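Local structure of microbial serine proteinases; subtilisin (Bacillus subtilis, 2GKO) at residues 72-77 with 243-248; 234-237 with 241-244. The protein probably cleaves peptide bonds in proteins as a cold-adapted, calcium-loaded serine endopeptidase of the subtilase family. All coordinates share one frame; numbering follows the deposited sequence.

Contact 1: 72-77 with 243-248; sequences GTHVAG and ATISGT. With PMS (phenylmethanesulfonic acid), chain G.
His74 of helix 71-80 meets strand 242-245 through its imidazole ring. Ile245 covers one face of that ring. Its CG1 lies 3.6 Å from the ring centroid, 17° off the normal, in a CH-pi contact. The contact is offset toward the rim, and CG1 comes closest to His74 NE2, at 3.4 Å. At the ring edge, His74 NE2 gives Ala243 O a weak hydrogen bond of 3.0 Å. The bond is bent, with an N-H...O angle of 132°. The same NE2 also makes a weak hydrogen bond to Val233 O on the neighbouring strand. Ala243 CB reaches His74 CD2 at 4.1 Å. The His74 side chain leaves the helix with CG anti to the backbone N (chi1 -163°), and its ring extends to the strand. Helix 72-77 and strand 243-245 run nearly at right angles. Ile245 also faces the ligand: its CD1 is 3.6 Å from C4 of the PMS phenyl ring. Further along, Thr248 OG1 is hydrogen-bonded to Asn168 OD1, and the ND2 of that asparagine binds PMS. Met250 of helix 248-265 touches both His74 and Ile245. Helix 71-80 begins at His71, a residue of the PMS pocket. The arrangement fits the subtilase active site, where the helix of the HGTHVAG motif lies beside the strand leading into the GTSMA motif.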
loop_
_atom_site.group_PDB
_atom_site.type_symbol
_atom_site.label_atom_id
_atom_site.label_comp_id
_atom_site.label_asym_id
_atom_site.label_seq_id
_atom_site.Cartn_x
_atom_site.Cartn_y
_atom_site.Cartn_z
ATOM N N GLY A 72 5.588 -7.861 -5.993
ATOM C CA GLY A 72 4.215 -7.576 -6.313
ATOM C C GLY A 72 3.281 -8.601 -5.683
ATOM O O GLY A 72 2.219 -8.251 -5.198
ATOM N N THR A 73 3.679 -9.871 -5.704
ATOM C CA THR A 73 2.869 -10.914 -5.103
ATOM C C THR A 73 2.765 -10.704 -3.591
ATOM O O THR A 73 1.680 -10.869 -3.021
ATOM C CB THR A 73 3.431 -12.304 -5.473
ATOM O OG1 THR A 73 3.416 -12.484 -6.901
ATOM C CG2 THR A 73 2.521 -13.412 -4.931
ATOM N N HIS A 74 3.876 -10.336 -2.968
ATOM C CA HIS A 74 3.969 -10.103 -1.517
ATOM C C HIS A 74 3.036 -8.953 -1.099
ATOM O O HIS A 74 2.202 -9.058 -0.194
ATOM C CB HIS A 74 5.452 -9.855 -1.139
ATOM C CG HIS A 74 5.730 -10.003 0.318
ATOM N ND1 HIS A 74 5.295 -9.091 1.244
ATOM C CD2 HIS A 74 6.393 -10.963 1.012
ATOM C CE1 HIS A 74 5.631 -9.511 2.456
ATOM N NE2 HIS A 74 6.282 -10.651 2.344
ATOM N N VAL A 75 3.152 -7.855 -1.826
ATOM C CA VAL A 75 2.340 -6.687 -1.622
ATOM C C VAL A 75 0.861 -6.979 -1.805
ATOM O O VAL A 75 0.043 -6.573 -0.987
ATOM C CB VAL A 75 2.858 -5.577 -2.595
ATOM C CG1 VAL A 75 1.932 -4.397 -2.679
ATOM C CG2 VAL A 75 4.261 -5.147 -2.151
ATOM N N ALA A 76 0.513 -7.668 -2.895
ATOM C CA ALA A 76 -0.875 -8.050 -3.132
ATOM C C ALA A 76 -1.442 -8.892 -1.978
ATOM O O ALA A 76 -2.581 -8.669 -1.555
ATOM C CB ALA A 76 -0.999 -8.800 -4.412
ATOM N N GLY A 77 -0.618 -9.776 -1.436
ATOM C CA GLY A 77 -1.043 -10.651 -0.351
ATOM C C GLY A 77 -1.356 -9.877 0.920
ATOM O O GLY A 77 -2.330 -10.185 1.616
ATOM N N ALA A 243 6.913 -15.688 1.862
ATOM C CA ALA A 243 8.174 -15.021 2.154
ATOM C C ALA A 243 7.955 -13.989 3.222
ATOM O O ALA A 243 6.872 -13.436 3.378
ATOM C CB ALA A 243 8.715 -14.316 0.894
ATOM N N THR A 244 9.003 -13.727 3.983
ATOM C CA THR A 244 9.009 -12.693 4.986
ATOM C C THR A 244 10.068 -11.635 4.718
ATOM O O THR A 244 11.246 -11.946 4.695
ATOM C CB THR A 244 9.296 -13.305 6.348
ATOM O OG1 THR A 244 8.315 -14.330 6.634
ATOM C CG2 THR A 244 9.140 -12.260 7.453
ATOM N N ILE A 245 9.638 -10.399 4.496
ATOM C CA ILE A 245 10.532 -9.287 4.177
ATOM C C ILE A 245 10.102 -8.005 4.887
ATOM O O ILE A 245 9.008 -7.926 5.430
ATOM C CB ILE A 245 10.606 -9.057 2.633
ATOM C CG1 ILE A 245 9.212 -8.930 1.999
ATOM C CG2 ILE A 245 11.437 -10.141 1.983
ATOM C CD1 ILE A 245 9.241 -8.472 0.541
ATOM N N SER A 246 10.960 -6.988 4.838
ATOM C CA SER A 246 10.720 -5.703 5.488
ATOM C C SER A 246 10.873 -4.562 4.500
ATOM O O SER A 246 11.805 -4.560 3.714
ATOM C CB SER A 246 11.738 -5.450 6.590
ATOM O OG SER A 246 11.716 -6.474 7.545
ATOM N N GLY A 247 10.005 -3.571 4.601
ATOM C CA GLY A 247 10.099 -2.375 3.783
ATOM C C GLY A 247 8.875 -1.522 3.937
ATOM O O GLY A 247 7.823 -2.003 4.347
ATOM N N THR A 248 8.977 -0.246 3.595
ATOM C CA THR A 248 7.751 0.561 3.521
ATOM C C THR A 248 6.853 0.023 2.398
ATOM O O THR A 248 5.666 0.271 2.393
ATOM C CB THR A 248 8.030 2.060 3.320
ATOM O OG1 THR A 248 8.911 2.275 2.206
ATOM C CG2 THR A 248 8.701 2.654 4.554
HETATM C C PMS G . 10.558 -1.529 -2.135
HETATM S S PMS G . 9.612 -0.591 -1.113
HETATM C C1 PMS G . 10.686 -2.981 -1.693
HETATM C C2 PMS G . 11.730 -3.386 -0.863
HETATM C C3 PMS G . 11.857 -4.725 -0.478
HETATM C C4 PMS G . 10.956 -5.662 -0.964
HETATM C C5 PMS G . 9.933 -5.279 -1.823
HETATM C C6 PMS G . 9.809 -3.940 -2.188
HETATM O O2S PMS G . 9.735 0.778 -1.564
HETATM O O1S PMS G . 10.041 -0.919 0.244
#

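Contact 2: 234-237 with 241-244; sequences YSTW and GYAT
Trp237 and Ala243 pack tightly at one end of this antiparallel hairpin. Ala243 CB sits over one face of the indole, 3.4 Å from Trp237 CE3. On the other side of the sheet, Tyr234 and Tyr242 press together. Their ring planes are only 7° apart, but the rings are slid past each other and barely overlap. The Tyr234 hydroxyl lies over the face of the Tyr242 ring, with Tyr234 OH 3.2 Å from Tyr242 CG. Tyr234 reaches across with CG anti to its own nitrogen (chi1 175°). Its OH is hydrogen-bonded to Ser3 N, and Tyr242 OH to Asp43 OD2. Ser235 and Ala243 are a hydrogen-bonded pair: Ser235 N to Ala243 O and Ala243 N to Ser235 O, both 2.9 Å. Trp237 N to Gly241 O, also 2.9 Å, closes the turn end. There the donor stands above the carbonyl plane. Thr244 marks the looser, solvent-exposed side: its OG1 meets the edge of the Tyr234 ring, 3.5 Å from CD1. Ser235 and Thr236 turn their hydroxyls to helix 71-80. His41 donates to Gly241 O and meets the Tyr242 ring edge-to-face. The hairpin 233-236/242-245 thus lies between helix 71-80 and the N-terminal residues around Ser3.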
loop_
_atom_site.group_PDB
_atom_site.type_symbol
_atom_site.label_atom_id
_atom_site.label_comp_id
_atom_site.label_asym_id
_atom_site.label_seq_id
_atom_site.Cartn_x
_atom_site.Cartn_y
_atom_site.Cartn_z
ATOM N N TYR A 234 5.174 -11.386 6.701
ATOM C CA TYR A 234 4.997 -12.655 6.008
ATOM C C TYR A 234 3.836 -12.457 5.060
ATOM O O TYR A 234 2.792 -11.937 5.438
ATOM C CB TYR A 234 4.642 -13.755 7.034
ATOM C CG TYR A 234 4.310 -15.129 6.506
ATOM C CD1 TYR A 234 5.304 -16.065 6.341
ATOM C CD2 TYR A 234 2.999 -15.496 6.209
ATOM C CE1 TYR A 234 5.012 -17.354 5.914
ATOM C CE2 TYR A 234 2.696 -16.775 5.750
ATOM C CZ TYR A 234 3.703 -17.695 5.625
ATOM O OH TYR A 234 3.442 -18.980 5.175
ATOM N N SER A 235 4.012 -12.891 3.821
ATOM C CA SER A 235 2.968 -12.804 2.817
ATOM C C SER A 235 3.264 -13.771 1.696
ATOM O O SER A 235 4.202 -14.543 1.744
ATOM C CB SER A 235 2.861 -11.360 2.270
ATOM O OG SER A 235 1.712 -11.166 1.440
ATOM N N THR A 236 2.389 -13.750 0.701
ATOM C CA THR A 236 2.504 -14.563 -0.503
ATOM C C THR A 236 3.756 -14.223 -1.331
ATOM O O THR A 236 4.280 -13.090 -1.272
ATOM C CB THR A 236 1.220 -14.348 -1.332
ATOM O OG1 THR A 236 0.932 -12.944 -1.461
ATOM C CG2 THR A 236 -0.002 -14.928 -0.613
ATOM N N TRP A 237 4.252 -15.193 -2.093
ATOM C CA TRP A 237 5.444 -14.998 -2.933
ATOM C C TRP A 237 5.202 -15.529 -4.334
ATOM O O TRP A 237 4.264 -16.311 -4.563
ATOM C CB TRP A 237 6.655 -15.658 -2.306
ATOM C CG TRP A 237 8.011 -15.135 -2.719
ATOM C CD1 TRP A 237 9.002 -15.848 -3.306
ATOM C CD2 TRP A 237 8.535 -13.823 -2.492
ATOM N NE1 TRP A 237 10.099 -15.050 -3.493
ATOM C CE2 TRP A 237 9.846 -13.814 -2.992
ATOM C CE3 TRP A 237 8.016 -12.640 -1.948
ATOM C CZ2 TRP A 237 10.658 -12.684 -2.952
ATOM C CZ3 TRP A 237 8.828 -11.524 -1.903
ATOM C CH2 TRP A 237 10.126 -11.564 -2.398
ATOM N N GLY A 241 4.414 -19.916 -2.977
ATOM C CA GLY A 241 4.659 -20.062 -1.565
ATOM C C GLY A 241 4.586 -18.722 -0.868
ATOM O O GLY A 241 3.723 -17.904 -1.168
ATOM N N TYR A 242 5.485 -18.530 0.095
ATOM C CA TYR A 242 5.436 -17.386 1.003
ATOM C C TYR A 242 6.847 -16.858 1.266
ATOM O O TYR A 242 7.853 -17.477 0.905
ATOM C CB TYR A 242 4.724 -17.769 2.317
ATOM C CG TYR A 242 3.352 -18.354 2.069
ATOM C CD1 TYR A 242 3.200 -19.725 1.801
ATOM C CD2 TYR A 242 2.236 -17.554 2.054
ATOM C CE1 TYR A 242 1.968 -20.260 1.507
ATOM C CE2 TYR A 242 0.987 -18.087 1.772
ATOM C CZ TYR A 242 0.875 -19.449 1.506
ATOM O OH TYR A 242 -0.339 -19.981 1.225
ATOM N N ALA A 243 6.913 -15.688 1.862
ATOM C CA ALA A 243 8.174 -15.021 2.154
ATOM C C ALA A 243 7.955 -13.989 3.222
ATOM O O ALA A 243 6.872 -13.436 3.378
ATOM C CB ALA A 243 8.715 -14.316 0.894
ATOM N N THR A 244 9.003 -13.727 3.983
ATOM C CA THR A 244 9.009 -12.693 4.986
ATOM C C THR A 244 10.068 -11.635 4.718
ATOM O O THR A 244 11.246 -11.946 4.695
ATOM C CB THR A 244 9.296 -13.305 6.348
ATOM O OG1 THR A 244 8.315 -14.330 6.634
ATOM C CG2 THR A 244 9.140 -12.260 7.453
#

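In the fold
Contacts 1 and 2 share Ala243 and Thr244 of strand 242-245, and their centres are about 7 Å apart. They also touch directly, since the hairpin's first strand bonds to the helix of contact 1. Ser235 OG lies 2.7 Å from His74 O, and Thr236 OG1 lies 2.7 Å from Thr73 O, both probable hydrogen bonds. Gly77 leaves little room there, its CA 3.2 Å from Thr236 OG1. Contact 1 is nearer the bound PMS, which Ile245 touches. In contact 2, the side chain of Trp237 remains about 6 Å from PMS, between nearest atoms. Gly247 leads on to Ser249, whose N is hydrogen-bonded to PMS.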